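PDB 3FFR: phosphoserine aminotransferase SerC from Cytophaga hutchinsonii ATCC 33406, which probably catalyses the pyridoxal phosphate-dependent transamination between phosphoserine and 2-oxoglutarate in serine biosynthesis, as a class-V aminotransferase. Local coordinates for residues 22-25 and 26-29; 170-174 and 175-179. All coordinates share one frame; numbering follows the deposited sequence.

Contact 1 of 2, residues 22-25 and 26-29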
loop_
_atom_site.group_PDB
_atom_site.type_symbol
_atom_site.label_atom_id
_atom_site.label_comp_id
_atom_site.label_asym_id
_atom_site.label_seq_id
_atom_site.Cartn_x
_atom_site.Cartn_y
_atom_site.Cartn_z
ATOM N N HIS A 22 10.082 -13.186 12.858
ATOM C CA HIS A 22 9.884 -11.729 12.970
ATOM C C HIS A 22 8.432 -11.337 12.978
ATOM O O HIS A 22 8.039 -10.377 13.657
ATOM C CB HIS A 22 10.633 -10.931 11.893
ATOM C CG HIS A 22 12.120 -11.040 11.977
ATOM N ND1 HIS A 22 12.820 -10.898 13.163
ATOM C CD2 HIS A 22 13.047 -11.209 11.006
ATOM C CE1 HIS A 22 14.113 -11.010 12.912
ATOM N NE2 HIS A 22 14.279 -11.189 11.613
HETATM N N MSE A 23 7.612 -12.084 12.233
HETATM C CA MSE A 23 6.178 -11.809 12.186
HETATM C C MSE A 23 5.554 -12.179 13.544
HETATM O O MSE A 23 4.607 -11.539 14.043
HETATM C CB MSE A 23 5.480 -12.583 11.084
HETATM C CG MSE A 23 3.985 -12.286 10.952
HETATM SE SE MSE A 23 3.686 -10.536 10.231
HETATM C CE MSE A 23 3.761 -11.037 8.335
ATOM N N ILE A 24 6.079 -13.224 14.155
ATOM C CA ILE A 24 5.559 -13.616 15.481
ATOM C C ILE A 24 5.880 -12.498 16.469
ATOM O O ILE A 24 5.060 -12.111 17.327
ATOM C CB ILE A 24 6.085 -14.954 15.972
ATOM C CG1 ILE A 24 5.628 -16.051 15.021
ATOM C CG2 ILE A 24 5.573 -15.228 17.370
ATOM C CD1 ILE A 24 4.186 -16.104 14.834
ATOM N N THR A 25 7.075 -11.950 16.327
ATOM C CA THR A 25 7.463 -10.814 17.165
ATOM C C THR A 25 6.523 -9.627 16.935
ATOM O O THR A 25 6.097 -8.948 17.881
ATOM C CB THR A 25 8.902 -10.382 16.912
ATOM O OG1 THR A 25 9.780 -11.479 17.187
ATOM C CG2 THR A 25 9.284 -9.234 17.808
ATOM N N ALA A 26 6.196 -9.377 15.672
ATOM C CA ALA A 26 5.276 -8.266 15.302
ATOM C C ALA A 26 3.941 -8.420 15.985
ATOM O O ALA A 26 3.349 -7.461 16.486
ATOM C CB ALA A 26 5.076 -8.169 13.739
ATOM N N LEU A 27 3.466 -9.657 16.014
ATOM C CA LEU A 27 2.159 -9.912 16.612
ATOM C C LEU A 27 2.259 -9.724 18.118
ATOM O O LEU A 27 1.397 -9.095 18.754
ATOM C CB LEU A 27 1.684 -11.326 16.300
ATOM C CG LEU A 27 1.349 -11.606 14.835
ATOM C CD1 LEU A 27 1.177 -13.111 14.601
ATOM C CD2 LEU A 27 0.135 -10.765 14.338
ATOM N N ASP A 28 3.326 -10.255 18.677
ATOM C CA ASP A 28 3.543 -10.194 20.129
ATOM C C ASP A 28 3.660 -8.786 20.654
ATOM O O ASP A 28 3.141 -8.463 21.754
ATOM C CB ASP A 28 4.807 -10.962 20.546
ATOM C CG ASP A 28 4.605 -12.459 20.574
ATOM O OD1 ASP A 28 3.454 -12.899 20.538
ATOM O OD2 ASP A 28 5.603 -13.197 20.683
ATOM N N GLU A 29 4.327 -7.951 19.865
ATOM C CA GLU A 29 4.576 -6.544 20.237
ATOM C C GLU A 29 3.455 -5.603 19.845
ATOM O O GLU A 29 3.507 -4.413 20.145
ATOM C CB GLU A 29 5.867 -6.013 19.638
ATOM C CG GLU A 29 7.104 -6.781 20.189
ATOM C CD GLU A 29 8.450 -6.207 19.763
ATOM O OE1 GLU A 29 8.510 -5.173 19.076
ATOM O OE2 GLU A 29 9.480 -6.814 20.139
#

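Contact 2 of 2, residues 170-174 and 175-179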
loop_
_atom_site.group_PDB
_atom_site.type_symbol
_atom_site.label_atom_id
_atom_site.label_comp_id
_atom_site.label_asym_id
_atom_site.label_seq_id
_atom_site.Cartn_x
_atom_site.Cartn_y
_atom_site.Cartn_z
ATOM N N SER A 170 13.761 -6.019 -8.979
ATOM C CA SER A 170 14.005 -7.471 -8.930
ATOM C C SER A 170 15.470 -7.820 -8.778
ATOM O O SER A 170 15.901 -8.952 -9.068
ATOM C CB SER A 170 13.372 -8.175 -10.127
ATOM O OG SER A 170 13.896 -7.654 -11.346
ATOM N N SER A 171 16.256 -6.861 -8.296
ATOM C CA SER A 171 17.695 -7.114 -8.104
ATOM C C SER A 171 18.335 -6.581 -6.818
ATOM O O SER A 171 19.213 -7.232 -6.264
ATOM C CB SER A 171 18.481 -6.605 -9.307
ATOM O OG SER A 171 18.259 -5.229 -9.510
ATOM N N LEU A 172 17.980 -5.371 -6.376
ATOM C CA LEU A 172 18.575 -4.806 -5.154
ATOM C C LEU A 172 18.349 -5.836 -4.039
ATOM O O LEU A 172 17.241 -6.355 -3.899
ATOM C CB LEU A 172 17.948 -3.432 -4.834
ATOM C CG LEU A 172 18.669 -2.478 -3.888
ATOM C CD1 LEU A 172 19.992 -2.025 -4.490
ATOM C CD2 LEU A 172 17.788 -1.258 -3.565
ATOM N N PRO A 173 19.369 -6.088 -3.186
ATOM C CA PRO A 173 20.667 -5.442 -3.076
ATOM C C PRO A 173 21.869 -5.988 -3.831
ATOM O O PRO A 173 23.004 -5.743 -3.419
ATOM C CB PRO A 173 20.931 -5.560 -1.572
ATOM C CG PRO A 173 20.349 -6.919 -1.197
ATOM C CD PRO A 173 19.147 -7.073 -2.104
ATOM N N TYR A 174 21.641 -6.706 -4.928
ATOM C CA TYR A 174 22.744 -7.252 -5.747
ATOM C C TYR A 174 23.630 -6.157 -6.405
ATOM O O TYR A 174 24.845 -6.106 -6.179
ATOM C CB TYR A 174 22.267 -8.282 -6.753
ATOM C CG TYR A 174 23.453 -8.817 -7.491
ATOM C CD1 TYR A 174 24.375 -9.647 -6.849
ATOM C CD2 TYR A 174 23.696 -8.448 -8.816
ATOM C CE1 TYR A 174 25.524 -10.106 -7.536
ATOM C CE2 TYR A 174 24.818 -8.895 -9.496
ATOM C CZ TYR A 174 25.732 -9.719 -8.868
ATOM O OH TYR A 174 26.850 -10.151 -9.595
ATOM N N PRO A 175 23.050 -5.309 -7.270
ATOM C CA PRO A 175 23.913 -4.244 -7.798
ATOM C C PRO A 175 24.461 -3.331 -6.738
ATOM O O PRO A 175 23.785 -3.013 -5.765
ATOM C CB PRO A 175 22.971 -3.450 -8.696
ATOM C CG PRO A 175 21.588 -3.722 -8.131
ATOM C CD PRO A 175 21.661 -5.151 -7.728
ATOM N N LYS A 176 25.698 -2.912 -6.967
ATOM C CA LYS A 176 26.357 -1.968 -6.089
ATOM C C LYS A 176 26.525 -0.664 -6.852
ATOM O O LYS A 176 27.468 -0.463 -7.626
ATOM C CB LYS A 176 27.703 -2.479 -5.580
ATOM C CG LYS A 176 28.273 -1.535 -4.515
ATOM C CD LYS A 176 29.556 -2.015 -3.861
ATOM C CE LYS A 176 29.948 -1.068 -2.734
ATOM N NZ LYS A 176 30.158 0.313 -3.233
ATOM N N PHE A 177 25.581 0.226 -6.638
ATOM C CA PHE A 177 25.569 1.491 -7.369
ATOM C C PHE A 177 26.625 2.473 -6.942
ATOM O O PHE A 177 27.081 2.489 -5.798
ATOM C CB PHE A 177 24.177 2.169 -7.324
ATOM C CG PHE A 177 23.105 1.359 -8.011
ATOM C CD1 PHE A 177 23.041 1.318 -9.415
ATOM C CD2 PHE A 177 22.223 0.595 -7.287
ATOM C CE1 PHE A 177 22.126 0.537 -10.061
ATOM C CE2 PHE A 177 21.273 -0.186 -7.937
ATOM C CZ PHE A 177 21.234 -0.216 -9.333
ATOM N N ASP A 178 27.033 3.257 -7.925
ATOM C CA ASP A 178 27.835 4.445 -7.687
ATOM C C ASP A 178 26.788 5.551 -7.594
ATOM O O ASP A 178 26.202 5.966 -8.602
ATOM C CB ASP A 178 28.789 4.722 -8.831
ATOM C CG ASP A 178 29.586 5.995 -8.626
ATOM O OD1 ASP A 178 29.177 6.897 -7.870
ATOM O OD2 ASP A 178 30.639 6.098 -9.283
ATOM N N TRP A 179 26.549 6.002 -6.371
ATOM C CA TRP A 179 25.455 6.935 -6.097
ATOM C C TRP A 179 25.718 8.311 -6.657
ATOM O O TRP A 179 24.830 9.138 -6.687
ATOM C CB TRP A 179 25.181 7.012 -4.592
ATOM C CG TRP A 179 24.825 5.659 -4.021
ATOM C CD1 TRP A 179 25.604 4.890 -3.194
ATOM C CD2 TRP A 179 23.655 4.894 -4.289
ATOM N NE1 TRP A 179 24.980 3.714 -2.919
ATOM C CE2 TRP A 179 23.773 3.690 -3.568
ATOM C CE3 TRP A 179 22.501 5.123 -5.041
ATOM C CZ2 TRP A 179 22.801 2.711 -3.600
ATOM C CZ3 TRP A 179 21.519 4.157 -5.041
ATOM C CH2 TRP A 179 21.683 2.959 -4.330
#

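Contact 1 of 2, residues 22-25 and 26-29
The carboxylate of Glu-29 lies beside the methyl of Thr-25. OE2 approaches CG2 to 3.4 Å, and the two side chains run side by side in the same direction. The Asp-28 side chain crosses that of Ile-24 obliquely. Its OD2 is 3.9 Å from Ile-24 CG2. Both pairs are i to i+4 neighbours at the C-terminal part of helix 19-28. Four successive i+4 to i backbone bonds hold this part together. Asp-28 N to Ile-24 O is the straightest, 2.9 Å long with an N-H...O angle of 160°. Glu-29 N closes the series on Thr-25 O. The threonine OG1 lies beside its own backbone N (chi1 -59°) and bonds back to Gln-21 O. CG2 is then anti to that N and beside the carbonyl carbon, where it lies alongside the Glu-29 chain. Apolar packing follows on the side of Met-23 and Ala-26, both buried. The selenium of Met-23, modelled as selenomethionine, is 4.5 Å from Ala-26 CB. Met-23 also touches Met-247 and Leu-251 of helix 246-262, and His-22 NE2 bonds Asp-258 there. Asp-28 OD1 forms a salt bridge with Arg-20 of the second subunit, and Ile-24 packs on Ile-24 of that subunit. The helix thus sits between helix 246-262 of its own chain and the second subunit. Next to that interface, Ile-24 CD1 meets Leu-27 CD1 at 4.3 Å.

Contact 2 of 2, residues 170-174 and 175-179
Pro-175 packs against Ser-171 just after a type VI beta turn, whose two central residues are Leu-172 and the cis Pro-173. The turn is closed by a backbone hydrogen bond, Tyr-174 N to Ser-171 O, 2.8 Å long. It lies in the loop between strands 163-167 and 184-188 of the large sheet. No hydrogen bond joins the two segments; they meet by van der Waals contact, mostly apolar. Pro-175 CD lies 3.8 Å from Ser-171 CB and 3.5 Å from Ser-171 O. Tyr-174 CB meets Pro-175 CD at 3.3 Å, the two side chains crossing at an angle. In the conformer described, one of two, Leu-172 CD1 comes within 4.3 Å of Pro-175 CG and meets the edge of the Phe-177 ring, near its plane, at CE2 (4.1 Å). Polar ends bond outside the loop: Ser-171 OG with His-138 ND1, Tyr-174 O with Arg-268, and Tyr-174 OH with Glu-272. The tyrosine side chain also touches Met-300, and Thr-271 of helix 264-284. With an alanine here, Glu-272 would probably lose its hydroxyl partner and a gap would be likely to open beside Met-300. Phe-177 CB sits over one face of the Trp-179 ring, 3.8 Å above its plane and offset toward the rim.

Contact 1 comes first along the chain and closes well before contact 2 opens. Their centres are 29 Å apart, and their nearest atoms are about 15 Å apart. They share no helix, strand or sheet. The centre of contact 1 lies 26 Å from the centre of the chain, at the end of helix 19-28, where the second subunit is met. That of contact 2 lies only 9 Å from the chain centre, in a connection of the seven-stranded sheet. Helices 246-262 and 264-284, consecutive in the chain, each touch one of them. Residues 170-179 lead into strand 184-188, shortly before Lys-191, which carries the pyridoxal phosphate. A bound serine lies about 14 Å from the side chain of Ser-171. Contact 1 thus lies at the subunit boundary, and contact 2 is buried inside one subunit.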